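Local coordinates for Atg5 (Kluyveromyces marxianus, PDB 3VQI), which is needed for autophagic vesicle formation, cytoplasm-to-vacuole transport and selective autophagic degradation of the nucleus, at residues A[7-12]-A[179-184]; A[13-18]-A[39-44]; A[45-50]-A[263-268]; A[242-247]-A[267-272]. All blocks are in the same frame, centred on the assembly; numbering follows the deposited sequence.

How the contacts relate
The four contacts lie close together: the centres of any two are about 12 to 16 Å apart. Contact 2 pairs the first two strands of the UblA sheet, and along the chain it is nested inside the loop closed by contact 1. Contact 1 sets the N-terminal helix 6-12 against the start of helix 181-189 in the helical bundle region. Segment 45-50 follows strand 37-43, and contact 3 joins it to a loop of UblB, crossing contact 1 along the chain. Contact 4 comes after contacts 1 and 2, lies within UblB and shares G267 and F268 with contact 3. D45 of contact 3 is hydrogen-bonded to Q245 of contact 4. The set therefore ties both ubiquitin-like domains and the helical region into one compact unit.

Contact 1 (A[7-12]-A[179-184]); sequences LRERVW and RNRSDF
W12 is sandwiched between two arginines. The guanidinium of R179 lies flat on one face of the indole, with planes 13° apart. Its CZ is 4.3 Å from the centroid of the W12 six-membered ring, a cation-pi contact. The aliphatic part of R181 lies over the opposite face. R181 runs counter to W12 and carries its guanidinium back over helix 6-12, where NH2 is 3.9 Å from R8 CB. At the far end of the indole, W12 CZ3 meets F184 CG at 3.6 Å. These two rings are oblique, with planes at 41°. W12 CG is anti to the backbone N (chi1 178°), which swings the indole off its helix and toward the start of helix 181-189. NE1 of W12 donates a weak bond of 3.3 Å to R179 O, just before that helix. N180 caps the helix by accepting from D183 N. R8 forms a salt bridge with D260, and R179 NH2 bonds to I176 O. R181 has a weak, long ion pair with E5. The buried indole is thus held by a cation-pi stack on one face and an aliphatic chain on the other, with its NE1 weakly bonded at the edge.

Contact 2 (A[13-18]-A[39-44]); sequences NGTINV and HIVMLR. With SO4 (sulfate ion), chain G.
The guanidinium of R44 comes obliquely to I16, with NE 3.5 Å from I16 CG2. The arginine chain passes nearly perpendicular to the isoleucine. At the far end, the H39 imidazole has a sulfate at its edge, close to the ring plane. Strands 15-22 and 37-43 are the antiparallel first pair of the UblA sheet, a beta-grasp of ubiquitin type with strand order 2-1-5-3-4. I16 with M42 and V18 with I40 are hydrogen-bonded pairs. T15 with L43 and N17 with V41 are non-hydrogen-bonded pairs. M42 N gives a nearly straight bond of 3.1 Å to I16 O, in the carbonyl plane. Just past the end of the strand, R44 N bonds to G14 O at 2.9 Å. On the face of I16, V18, I40 and M42, the M42 chain runs extended across V18, and SD is 3.7 Å from V18 CG2. Helix 48-59 packs on I40 and M42 there, and helix 89-96 reaches I16. R44 leaves the strand with a chain extended from CG to NE, and its guanidinium forms a salt bridge with D94 of helix 89-96. The sulfate probably comes from the crystallisation liquor. H39 holds it chiefly through two bonds: its backbone N donates to O3 at 2.9 Å, and ND1 donates to O1 at 2.7 Å.

Contact 3 (A[45-50]-A[263-268]); sequences DAYLGF and ASIDGF
I265 has CG1 between its backbone N and carbonyl carbon (chi1 53°), and with chi2 extended this sends CD1 over the backbone of D45 and A46. D45 has an unusual chi1 of -109°, which lays its carboxylate against I265. The two side chains pass alongside each other head to tail, with D45 CB 3.4 Å from I265 CG2. D45 OD1 accepts from I265 N almost in line, from above the carboxylate plane, at a modelled 2.5 Å that is too short to trust in detail. Y47 extends beside them: its OH is 3.5 Å from D266 CB, and its CE2 is 4.2 Å from I265 CD1. Residues 264-267 form a type I turn. D266 OD2 adds an Asx turn by accepting from F268 N, while OD1 is hydrogen-bonded to Y270 OH. The I265 carbonyl is taken by W143 and W147 of helix 135-155. Since D45 OD2 also bonds to Q245, the buried carboxylate has a donor on each oxygen, both from UblB. This probably makes its charge easier to bury where UblA meets UblB.

Contact 4 (A[242-247]-A[267-272]); sequences VIIQGI and GFLYLV
L271 fits between V242 and I244, which project on the same side of their strand. Its CG sits 3.8 Å from V242 CG1, and its CD1 lies 3.8 Å from I244 CD1. L271 and I244 lean together along their lengths with their ends level, while V242 comes at a slant. I244 in turn fills the hollow between L271 and L269. Its CG1 branch (chi1 -61°) carries CD1 to L271, and its CG2 branch reaches L269 CD1 at 3.7 Å. The four side chains thus alternate in one apolar row. Helix 225-230 packs on V242 and L271, and helix 255-262 packs on I244 and L269. On the other side, I243 and V272 meet through their CB atoms, 3.8 Å apart, and V272 also touches D94 and L95 of helix 89-96. The backbones are joined at this pair. I243 N donates to V272 O at 2.9 Å, and V272 N donates to I243 O at 3.0 Å. Beyond it the strands diverge, and a water bridges the gap, accepting from Q245 N and donating to Y270 O at 2.7 Å. Q245 and G246 form the corner of a type I' turn that leads into strand 247-250. Strand 269-272 also runs parallel to 202-205, so it lies between the first and third strands of UblB, the central place of the last strand in a ubiquitin-like beta-grasp fold.

Contact 1 (A[7-12]-A[179-184])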
loop_
_atom_site.group_PDB
_atom_site.type_symbol
_atom_site.label_atom_id
_atom_site.label_comp_id
_atom_site.label_asym_id
_atom_site.label_seq_id
_atom_site.Cartn_x
_atom_site.Cartn_y
_atom_site.Cartn_z
ATOM N N LEU A 7 -1.761 9.067 -17.637
ATOM C CA LEU A 7 -1.646 7.903 -16.766
ATOM C C LEU A 7 -1.369 8.274 -15.318
ATOM O O LEU A 7 -2.167 7.976 -14.429
ATOM C CB LEU A 7 -0.534 6.977 -17.258
ATOM C CG LEU A 7 -0.812 6.232 -18.560
ATOM C CD1 LEU A 7 0.400 5.397 -18.933
ATOM C CD2 LEU A 7 -2.050 5.355 -18.392
ATOM N N ARG A 8 -0.235 8.927 -15.089
ATOM C CA ARG A 8 0.157 9.320 -13.747
ATOM C C ARG A 8 -0.980 9.923 -12.930
ATOM O O ARG A 8 -0.988 9.836 -11.703
ATOM C CB ARG A 8 1.333 10.286 -13.814
ATOM C CG ARG A 8 2.561 9.660 -14.410
ATOM C CD ARG A 8 3.704 10.627 -14.407
ATOM N NE ARG A 8 4.845 10.066 -15.112
ATOM C CZ ARG A 8 5.986 10.711 -15.313
ATOM N NH1 ARG A 8 6.146 11.949 -14.860
ATOM N NH2 ARG A 8 6.965 10.119 -15.981
ATOM N N GLU A 9 -1.942 10.533 -13.607
ATOM C CA GLU A 9 -3.078 11.119 -12.908
ATOM C C GLU A 9 -4.040 10.024 -12.468
ATOM O O GLU A 9 -4.419 9.959 -11.299
ATOM C CB GLU A 9 -3.794 12.108 -13.821
ATOM C CG GLU A 9 -3.626 13.558 -13.405
ATOM C CD GLU A 9 -4.831 14.076 -12.658
ATOM O OE1 GLU A 9 -4.721 14.328 -11.434
ATOM O OE2 GLU A 9 -5.892 14.218 -13.305
ATOM N N ARG A 10 -4.431 9.165 -13.409
ATOM C CA ARG A 10 -5.339 8.062 -13.113
ATOM C C ARG A 10 -4.821 7.248 -11.933
ATOM O O ARG A 10 -5.592 6.860 -11.053
ATOM C CB ARG A 10 -5.483 7.143 -14.328
ATOM C CG ARG A 10 -6.320 7.703 -15.454
ATOM C CD ARG A 10 -5.566 7.642 -16.765
ATOM N NE ARG A 10 -6.413 8.031 -17.885
ATOM C CZ ARG A 10 -5.966 8.255 -19.116
ATOM N NH1 ARG A 10 -4.671 8.129 -19.383
ATOM N NH2 ARG A 10 -6.811 8.608 -20.078
ATOM N N VAL A 11 -3.516 6.985 -11.931
ATOM C CA VAL A 11 -2.882 6.217 -10.872
ATOM C C VAL A 11 -3.013 6.931 -9.524
ATOM O O VAL A 11 -3.487 6.354 -8.542
ATOM C CB VAL A 11 -1.394 5.969 -11.197
ATOM C CG1 VAL A 11 -0.693 5.337 -10.019
ATOM C CG2 VAL A 11 -1.281 5.058 -12.411
ATOM N N TRP A 12 -2.603 8.194 -9.486
ATOM C CA TRP A 12 -2.693 8.980 -8.262
ATOM C C TRP A 12 -4.120 8.999 -7.721
ATOM O O TRP A 12 -4.339 9.016 -6.511
ATOM C CB TRP A 12 -2.229 10.403 -8.530
ATOM C CG TRP A 12 -2.341 11.286 -7.357
ATOM C CD1 TRP A 12 -3.319 12.205 -7.108
ATOM C CD2 TRP A 12 -1.402 11.396 -6.296
ATOM N NE1 TRP A 12 -3.038 12.894 -5.957
ATOM C CE2 TRP A 12 -1.861 12.415 -5.435
ATOM C CE3 TRP A 12 -0.206 10.731 -5.987
ATOM C CZ2 TRP A 12 -1.167 12.793 -4.285
ATOM C CZ3 TRP A 12 0.488 11.102 -4.840
ATOM C CH2 TRP A 12 0.002 12.128 -4.003
ATOM N N ARG A 179 -3.954 14.866 -1.094
ATOM C CA ARG A 179 -4.071 14.459 -2.477
ATOM C C ARG A 179 -3.566 15.563 -3.415
ATOM O O ARG A 179 -4.034 15.704 -4.541
ATOM C CB ARG A 179 -5.524 14.097 -2.788
ATOM C CG ARG A 179 -6.011 12.837 -2.085
ATOM C CD ARG A 179 -5.392 11.611 -2.721
ATOM N NE ARG A 179 -4.313 11.038 -1.920
ATOM C CZ ARG A 179 -3.493 10.081 -2.352
ATOM N NH1 ARG A 179 -3.621 9.587 -3.578
ATOM N NH2 ARG A 179 -2.549 9.608 -1.555
ATOM N N ASN A 180 -2.616 16.363 -2.933
ATOM C CA ASN A 180 -2.024 17.397 -3.768
ATOM C C ASN A 180 -0.872 16.743 -4.500
ATOM O O ASN A 180 0.240 16.595 -3.963
ATOM C CB ASN A 180 -1.468 18.559 -2.960
ATOM C CG ASN A 180 -0.948 19.671 -3.846
ATOM O OD1 ASN A 180 -0.530 19.428 -4.976
ATOM N ND2 ASN A 180 -0.966 20.899 -3.334
ATOM N N ARG A 181 -1.132 16.373 -5.746
ATOM C CA ARG A 181 -0.137 15.685 -6.568
ATOM C C ARG A 181 1.118 16.424 -6.959
ATOM O O ARG A 181 2.201 15.864 -6.901
ATOM C CB ARG A 181 -0.790 15.161 -7.827
ATOM C CG ARG A 181 -0.502 13.719 -8.065
ATOM C CD ARG A 181 -0.639 13.405 -9.529
ATOM N NE ARG A 181 0.646 13.322 -10.239
ATOM C CZ ARG A 181 0.855 13.800 -11.463
ATOM N NH1 ARG A 181 -0.137 14.410 -12.097
ATOM N NH2 ARG A 181 2.035 13.639 -12.056
ATOM N N SER A 182 0.964 17.671 -7.384
ATOM C CA SER A 182 2.104 18.493 -7.781
ATOM C C SER A 182 3.007 18.670 -6.572
ATOM O O SER A 182 4.237 18.712 -6.691
ATOM C CB SER A 182 1.621 19.854 -8.289
ATOM O OG SER A 182 0.712 19.671 -9.363
ATOM N N ASP A 183 2.384 18.770 -5.404
ATOM C CA ASP A 183 3.137 18.917 -4.169
ATOM C C ASP A 183 3.944 17.648 -3.924
ATOM O O ASP A 183 5.086 17.702 -3.470
ATOM C CB ASP A 183 2.189 19.160 -2.998
ATOM C CG ASP A 183 1.853 20.631 -2.809
ATOM O OD1 ASP A 183 1.928 21.402 -3.797
ATOM O OD2 ASP A 183 1.502 21.010 -1.668
ATOM N N PHE A 184 3.341 16.503 -4.235
ATOM C CA PHE A 184 3.995 15.219 -4.048
ATOM C C PHE A 184 5.158 15.064 -5.029
ATOM O O PHE A 184 6.299 14.851 -4.614
ATOM C CB PHE A 184 2.976 14.077 -4.221
ATOM C CG PHE A 184 3.578 12.704 -4.113
ATOM C CD1 PHE A 184 3.923 11.991 -5.260
ATOM C CD2 PHE A 184 3.853 12.149 -2.866
ATOM C CE1 PHE A 184 4.537 10.749 -5.170
ATOM C CE2 PHE A 184 4.465 10.908 -2.759
ATOM C CZ PHE A 184 4.810 10.204 -3.915
#

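Contact 2 (A[13-18]-A[39-44])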
loop_
_atom_site.group_PDB
_atom_site.type_symbol
_atom_site.label_atom_id
_atom_site.label_comp_id
_atom_site.label_asym_id
_atom_site.label_seq_id
_atom_site.Cartn_x
_atom_site.Cartn_y
_atom_site.Cartn_z
ATOM N N ASN A 13 -5.089 9.001 -8.627
ATOM C CA ASN A 13 -6.489 8.999 -8.234
ATOM C C ASN A 13 -7.086 7.594 -8.223
ATOM O O ASN A 13 -8.303 7.434 -8.118
ATOM C CB ASN A 13 -7.293 9.901 -9.167
ATOM C CG ASN A 13 -7.027 11.374 -8.919
ATOM O OD1 ASN A 13 -7.522 12.230 -9.643
ATOM N ND2 ASN A 13 -6.246 11.676 -7.885
ATOM N N GLY A 14 -6.223 6.582 -8.324
ATOM C CA GLY A 14 -6.679 5.198 -8.312
ATOM C C GLY A 14 -7.612 4.884 -7.155
ATOM O O GLY A 14 -7.337 5.208 -5.999
ATOM N N THR A 15 -8.721 4.229 -7.465
ATOM C CA THR A 15 -9.704 3.906 -6.453
ATOM C C THR A 15 -10.092 2.427 -6.431
ATOM O O THR A 15 -9.863 1.712 -7.400
ATOM C CB THR A 15 -10.960 4.788 -6.682
ATOM O OG1 THR A 15 -11.107 5.678 -5.577
ATOM C CG2 THR A 15 -12.228 3.949 -6.836
ATOM N N ILE A 16 -10.650 1.971 -5.309
ATOM C CA ILE A 16 -11.137 0.593 -5.178
ATOM C C ILE A 16 -12.324 0.592 -4.214
ATOM O O ILE A 16 -12.288 1.256 -3.179
ATOM C CB ILE A 16 -10.050 -0.415 -4.657
ATOM C CG1 ILE A 16 -9.387 0.115 -3.386
ATOM C CG2 ILE A 16 -8.996 -0.673 -5.735
ATOM C CD1 ILE A 16 -8.301 -0.791 -2.845
ATOM N N ASN A 17 -13.383 -0.131 -4.577
ATOM C CA ASN A 17 -14.587 -0.228 -3.747
ATOM C C ASN A 17 -14.335 -1.228 -2.631
ATOM O O ASN A 17 -13.860 -2.334 -2.879
ATOM C CB ASN A 17 -15.784 -0.685 -4.586
ATOM C CG ASN A 17 -16.218 0.357 -5.599
ATOM O OD1 ASN A 17 -16.520 1.494 -5.239
ATOM N ND2 ASN A 17 -16.252 -0.027 -6.875
ATOM N N VAL A 18 -14.672 -0.850 -1.405
ATOM C CA VAL A 18 -14.412 -1.717 -0.269
ATOM C C VAL A 18 -15.608 -1.920 0.651
ATOM O O VAL A 18 -16.219 -0.950 1.099
ATOM C CB VAL A 18 -13.243 -1.137 0.583
ATOM C CG1 VAL A 18 -13.017 -1.981 1.821
ATOM C CG2 VAL A 18 -11.985 -1.045 -0.253
ATOM N N HIS A 39 -19.786 0.685 3.017
ATOM C CA HIS A 39 -18.950 0.678 1.828
ATOM C C HIS A 39 -18.220 2.001 1.764
ATOM O O HIS A 39 -18.811 3.060 1.950
ATOM C CB HIS A 39 -19.802 0.487 0.571
ATOM C CG HIS A 39 -20.822 -0.597 0.705
ATOM N ND1 HIS A 39 -21.986 -0.436 1.428
ATOM C CD2 HIS A 39 -20.826 -1.879 0.266
ATOM C CE1 HIS A 39 -22.662 -1.571 1.430
ATOM N NE2 HIS A 39 -21.981 -2.463 0.732
ATOM N N ILE A 40 -16.922 1.938 1.520
ATOM C CA ILE A 40 -16.150 3.150 1.429
ATOM C C ILE A 40 -15.196 3.025 0.274
ATOM O O ILE A 40 -14.694 1.939 -0.011
ATOM C CB ILE A 40 -15.377 3.395 2.712
ATOM C CG1 ILE A 40 -14.388 2.267 2.940
ATOM C CG2 ILE A 40 -16.346 3.462 3.885
ATOM C CD1 ILE A 40 -13.633 2.419 4.233
ATOM N N VAL A 41 -14.975 4.130 -0.423
ATOM C CA VAL A 41 -14.052 4.110 -1.536
ATOM C C VAL A 41 -12.696 4.419 -0.919
ATOM O O VAL A 41 -12.582 5.348 -0.117
ATOM C CB VAL A 41 -14.423 5.178 -2.589
ATOM C CG1 VAL A 41 -13.454 5.115 -3.762
ATOM C CG2 VAL A 41 -15.840 4.945 -3.086
ATOM N N MET A 42 -11.684 3.620 -1.250
ATOM C CA MET A 42 -10.340 3.836 -0.720
ATOM C C MET A 42 -9.368 4.165 -1.840
ATOM O O MET A 42 -9.489 3.659 -2.962
ATOM C CB MET A 42 -9.824 2.594 0.001
ATOM C CG MET A 42 -10.505 2.271 1.312
ATOM S SD MET A 42 -9.752 0.820 2.052
ATOM C CE MET A 42 -10.833 0.576 3.488
ATOM N N LEU A 43 -8.402 5.021 -1.541
ATOM C CA LEU A 43 -7.417 5.364 -2.538
ATOM C C LEU A 43 -6.433 4.206 -2.625
ATOM O O LEU A 43 -6.038 3.653 -1.606
ATOM C CB LEU A 43 -6.709 6.649 -2.142
ATOM C CG LEU A 43 -7.610 7.876 -2.287
ATOM C CD1 LEU A 43 -6.952 9.075 -1.636
ATOM C CD2 LEU A 43 -7.888 8.130 -3.763
ATOM N N ARG A 44 -6.062 3.824 -3.843
ATOM C CA ARG A 44 -5.125 2.733 -4.036
ATOM C C ARG A 44 -3.796 3.043 -3.381
ATOM O O ARG A 44 -3.189 2.187 -2.752
ATOM C CB ARG A 44 -4.923 2.460 -5.527
ATOM C CG ARG A 44 -5.962 1.511 -6.106
ATOM C CD ARG A 44 -5.852 1.330 -7.615
ATOM N NE ARG A 44 -6.340 0.004 -7.970
ATOM C CZ ARG A 44 -5.609 -1.103 -7.860
ATOM N NH1 ARG A 44 -4.352 -1.029 -7.428
ATOM N NH2 ARG A 44 -6.151 -2.283 -8.126
HETATM S S SO4 G . -23.021 2.438 3.670
HETATM O O1 SO4 G . -23.162 0.992 3.417
HETATM O O2 SO4 G . -23.432 2.746 5.055
HETATM O O3 SO4 G . -21.616 2.847 3.485
HETATM O O4 SO4 G . -23.878 3.167 2.716
#

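Contact 3 (A[45-50]-A[263-268])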
loop_
_atom_site.group_PDB
_atom_site.type_symbol
_atom_site.label_atom_id
_atom_site.label_comp_id
_atom_site.label_asym_id
_atom_site.label_seq_id
_atom_site.Cartn_x
_atom_site.Cartn_y
_atom_site.Cartn_z
ATOM N N ASP A 45 -3.348 4.279 -3.525
ATOM C CA ASP A 45 -2.089 4.674 -2.939
ATOM C C ASP A 45 -2.310 5.447 -1.660
ATOM O O ASP A 45 -2.074 6.654 -1.584
ATOM C CB ASP A 45 -1.279 5.494 -3.934
ATOM C CG ASP A 45 -0.086 4.732 -4.462
ATOM O OD1 ASP A 45 0.722 4.268 -3.633
ATOM O OD2 ASP A 45 0.044 4.591 -5.695
ATOM N N ALA A 46 -2.774 4.720 -0.656
ATOM C CA ALA A 46 -3.049 5.242 0.670
ATOM C C ALA A 46 -2.836 4.028 1.553
ATOM O O ALA A 46 -2.497 2.956 1.055
ATOM C CB ALA A 46 -4.487 5.706 0.761
ATOM N N TYR A 47 -3.038 4.181 2.853
ATOM C CA TYR A 47 -2.864 3.059 3.761
ATOM C C TYR A 47 -4.184 2.678 4.424
ATOM O O TYR A 47 -4.969 3.562 4.791
ATOM C CB TYR A 47 -1.827 3.416 4.821
ATOM C CG TYR A 47 -0.417 3.396 4.298
ATOM C CD1 TYR A 47 0.220 2.190 4.027
ATOM C CD2 TYR A 47 0.292 4.581 4.092
ATOM C CE1 TYR A 47 1.532 2.153 3.568
ATOM C CE2 TYR A 47 1.612 4.558 3.633
ATOM C CZ TYR A 47 2.225 3.337 3.375
ATOM O OH TYR A 47 3.522 3.290 2.942
ATOM N N LEU A 48 -4.428 1.371 4.559
ATOM C CA LEU A 48 -5.657 0.884 5.190
ATOM C C LEU A 48 -5.859 1.574 6.508
ATOM O O LEU A 48 -6.985 1.915 6.889
ATOM C CB LEU A 48 -5.589 -0.626 5.430
ATOM C CG LEU A 48 -6.101 -1.477 4.273
ATOM C CD1 LEU A 48 -5.921 -2.959 4.578
ATOM C CD2 LEU A 48 -7.565 -1.142 4.058
ATOM N N GLY A 49 -4.751 1.791 7.206
ATOM C CA GLY A 49 -4.811 2.448 8.495
ATOM C C GLY A 49 -5.444 3.822 8.454
ATOM O O GLY A 49 -5.961 4.276 9.476
ATOM N N PHE A 50 -5.406 4.505 7.308
ATOM C CA PHE A 50 -6.008 5.835 7.241
ATOM C C PHE A 50 -7.513 5.698 7.397
ATOM O O PHE A 50 -8.188 6.627 7.845
ATOM C CB PHE A 50 -5.756 6.537 5.894
ATOM C CG PHE A 50 -4.328 6.949 5.640
ATOM C CD1 PHE A 50 -3.437 7.157 6.679
ATOM C CD2 PHE A 50 -3.899 7.186 4.338
ATOM C CE1 PHE A 50 -2.127 7.608 6.424
ATOM C CE2 PHE A 50 -2.595 7.640 4.062
ATOM C CZ PHE A 50 -1.708 7.849 5.107
ATOM N N ALA A 263 5.300 3.477 -9.615
ATOM C CA ALA A 263 5.764 3.316 -8.242
ATOM C C ALA A 263 4.665 3.799 -7.298
ATOM O O ALA A 263 3.963 4.768 -7.592
ATOM C CB ALA A 263 7.032 4.113 -8.014
ATOM N N SER A 264 4.524 3.120 -6.165
ATOM C CA SER A 264 3.497 3.466 -5.185
ATOM C C SER A 264 3.959 4.615 -4.290
ATOM O O SER A 264 5.133 4.955 -4.284
ATOM C CB SER A 264 3.151 2.223 -4.368
ATOM O OG SER A 264 2.724 1.184 -5.236
ATOM N N ILE A 265 3.041 5.206 -3.532
ATOM C CA ILE A 265 3.376 6.342 -2.673
ATOM C C ILE A 265 4.513 6.124 -1.694
ATOM O O ILE A 265 4.958 7.067 -1.050
ATOM C CB ILE A 265 2.155 6.831 -1.844
ATOM C CG1 ILE A 265 1.541 5.649 -1.091
ATOM C CG2 ILE A 265 1.139 7.533 -2.755
ATOM C CD1 ILE A 265 0.452 6.039 -0.129
ATOM N N ASP A 266 4.973 4.888 -1.555
ATOM C CA ASP A 266 6.052 4.631 -0.618
ATOM C C ASP A 266 7.405 4.502 -1.311
ATOM O O ASP A 266 8.427 4.290 -0.654
ATOM C CB ASP A 266 5.758 3.381 0.212
ATOM C CG ASP A 266 5.806 2.104 -0.605
ATOM O OD1 ASP A 266 5.794 1.031 0.027
ATOM O OD2 ASP A 266 5.851 2.166 -1.863
ATOM N N GLY A 267 7.410 4.617 -2.634
ATOM C CA GLY A 267 8.667 4.556 -3.361
ATOM C C GLY A 267 9.016 3.244 -4.042
ATOM O O GLY A 267 10.063 3.121 -4.679
ATOM N N PHE A 268 8.149 2.252 -3.912
ATOM C CA PHE A 268 8.430 0.989 -4.545
ATOM C C PHE A 268 7.414 0.655 -5.608
ATOM O O PHE A 268 6.254 1.049 -5.537
ATOM C CB PHE A 268 8.472 -0.135 -3.510
ATOM C CG PHE A 268 9.681 -0.105 -2.623
ATOM C CD1 PHE A 268 9.795 0.833 -1.604
ATOM C CD2 PHE A 268 10.707 -1.045 -2.788
ATOM C CE1 PHE A 268 10.912 0.838 -0.754
ATOM C CE2 PHE A 268 11.829 -1.049 -1.941
ATOM C CZ PHE A 268 11.927 -0.104 -0.923
#

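Contact 4 (A[242-247]-A[267-272])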
loop_
_atom_site.group_PDB
_atom_site.type_symbol
_atom_site.label_atom_id
_atom_site.label_comp_id
_atom_site.label_asym_id
_atom_site.label_seq_id
_atom_site.Cartn_x
_atom_site.Cartn_y
_atom_site.Cartn_z
ATOM N N VAL A 242 1.333 -9.363 -15.615
ATOM C CA VAL A 242 1.641 -9.133 -14.204
ATOM C C VAL A 242 0.629 -8.109 -13.714
ATOM O O VAL A 242 -0.033 -7.471 -14.529
ATOM C CB VAL A 242 3.049 -8.537 -14.037
ATOM C CG1 VAL A 242 3.383 -8.392 -12.574
ATOM C CG2 VAL A 242 4.066 -9.416 -14.733
ATOM N N ILE A 243 0.482 -7.955 -12.402
ATOM C CA ILE A 243 -0.460 -6.960 -11.894
ATOM C C ILE A 243 0.263 -5.805 -11.214
ATOM O O ILE A 243 0.927 -5.988 -10.195
ATOM C CB ILE A 243 -1.467 -7.547 -10.893
ATOM C CG1 ILE A 243 -2.358 -8.586 -11.579
ATOM C CG2 ILE A 243 -2.337 -6.428 -10.340
ATOM C CD1 ILE A 243 -3.521 -9.065 -10.718
ATOM N N ILE A 244 0.136 -4.618 -11.796
ATOM C CA ILE A 244 0.762 -3.420 -11.257
ATOM C C ILE A 244 -0.281 -2.323 -11.177
ATOM O O ILE A 244 -1.014 -2.093 -12.135
ATOM C CB ILE A 244 1.891 -2.928 -12.150
ATOM C CG1 ILE A 244 2.967 -4.007 -12.260
ATOM C CG2 ILE A 244 2.468 -1.643 -11.587
ATOM C CD1 ILE A 244 4.096 -3.643 -13.194
ATOM N N GLN A 245 -0.349 -1.657 -10.029
ATOM C CA GLN A 245 -1.304 -0.577 -9.827
ATOM C C GLN A 245 -2.710 -0.924 -10.298
ATOM O O GLN A 245 -3.460 -0.045 -10.725
ATOM C CB GLN A 245 -0.811 0.681 -10.534
ATOM C CG GLN A 245 0.287 1.409 -9.788
ATOM C CD GLN A 245 -0.222 2.026 -8.501
ATOM O OE1 GLN A 245 -1.430 2.045 -8.242
ATOM N NE2 GLN A 245 0.692 2.546 -7.693
ATOM N N GLY A 246 -3.058 -2.207 -10.223
ATOM C CA GLY A 246 -4.383 -2.653 -10.619
ATOM C C GLY A 246 -4.591 -2.914 -12.102
ATOM O O GLY A 246 -5.724 -3.117 -12.555
ATOM N N ILE A 247 -3.506 -2.914 -12.868
ATOM C CA ILE A 247 -3.613 -3.152 -14.298
ATOM C C ILE A 247 -2.658 -4.243 -14.769
ATOM O O ILE A 247 -1.522 -4.345 -14.295
ATOM C CB ILE A 247 -3.365 -1.842 -15.094
ATOM C CG1 ILE A 247 -2.000 -1.255 -14.737
ATOM C CG2 ILE A 247 -4.455 -0.819 -14.772
ATOM C CD1 ILE A 247 -1.816 0.176 -15.201
ATOM N N GLY A 267 7.410 4.617 -2.634
ATOM C CA GLY A 267 8.667 4.556 -3.361
ATOM C C GLY A 267 9.016 3.244 -4.042
ATOM O O GLY A 267 10.063 3.121 -4.679
ATOM N N PHE A 268 8.149 2.252 -3.912
ATOM C CA PHE A 268 8.430 0.989 -4.545
ATOM C C PHE A 268 7.414 0.655 -5.608
ATOM O O PHE A 268 6.254 1.049 -5.537
ATOM C CB PHE A 268 8.472 -0.135 -3.510
ATOM C CG PHE A 268 9.681 -0.105 -2.623
ATOM C CD1 PHE A 268 9.795 0.833 -1.604
ATOM C CD2 PHE A 268 10.707 -1.045 -2.788
ATOM C CE1 PHE A 268 10.912 0.838 -0.754
ATOM C CE2 PHE A 268 11.829 -1.049 -1.941
ATOM C CZ PHE A 268 11.927 -0.104 -0.923
ATOM N N LEU A 269 7.883 -0.063 -6.614
ATOM C CA LEU A 269 7.044 -0.522 -7.708
ATOM C C LEU A 269 6.687 -1.945 -7.302
ATOM O O LEU A 269 7.572 -2.778 -7.117
ATOM C CB LEU A 269 7.847 -0.536 -9.005
ATOM C CG LEU A 269 7.308 -1.330 -10.192
ATOM C CD1 LEU A 269 5.996 -0.750 -10.739
ATOM C CD2 LEU A 269 8.405 -1.311 -11.234
ATOM N N TYR A 270 5.403 -2.222 -7.140
ATOM C CA TYR A 270 4.987 -3.552 -6.734
ATOM C C TYR A 270 4.440 -4.390 -7.870
ATOM O O TYR A 270 3.529 -3.982 -8.590
ATOM C CB TYR A 270 3.919 -3.483 -5.631
ATOM C CG TYR A 270 4.407 -2.962 -4.304
ATOM C CD1 TYR A 270 4.517 -1.592 -4.065
ATOM C CD2 TYR A 270 4.751 -3.839 -3.277
ATOM C CE1 TYR A 270 4.951 -1.114 -2.833
ATOM C CE2 TYR A 270 5.191 -3.372 -2.047
ATOM C CZ TYR A 270 5.289 -2.008 -1.829
ATOM O OH TYR A 270 5.743 -1.543 -0.612
ATOM N N LEU A 271 5.000 -5.579 -8.014
ATOM C CA LEU A 271 4.536 -6.502 -9.027
ATOM C C LEU A 271 3.835 -7.656 -8.328
ATOM O O LEU A 271 4.373 -8.240 -7.384
ATOM C CB LEU A 271 5.707 -7.054 -9.833
ATOM C CG LEU A 271 6.144 -6.305 -11.090
ATOM C CD1 LEU A 271 6.656 -4.917 -10.725
ATOM C CD2 LEU A 271 7.226 -7.123 -11.792
ATOM N N VAL A 272 2.626 -7.963 -8.771
ATOM C CA VAL A 272 1.881 -9.082 -8.224
ATOM C C VAL A 272 1.819 -10.145 -9.320
ATOM O O VAL A 272 1.207 -9.940 -10.370
ATOM C CB VAL A 272 0.464 -8.669 -7.818
ATOM C CG1 VAL A 272 -0.410 -9.900 -7.633
ATOM C CG2 VAL A 272 0.522 -7.884 -6.520
HETATM O O HOH W 1 1.799 -1.974 -7.972
#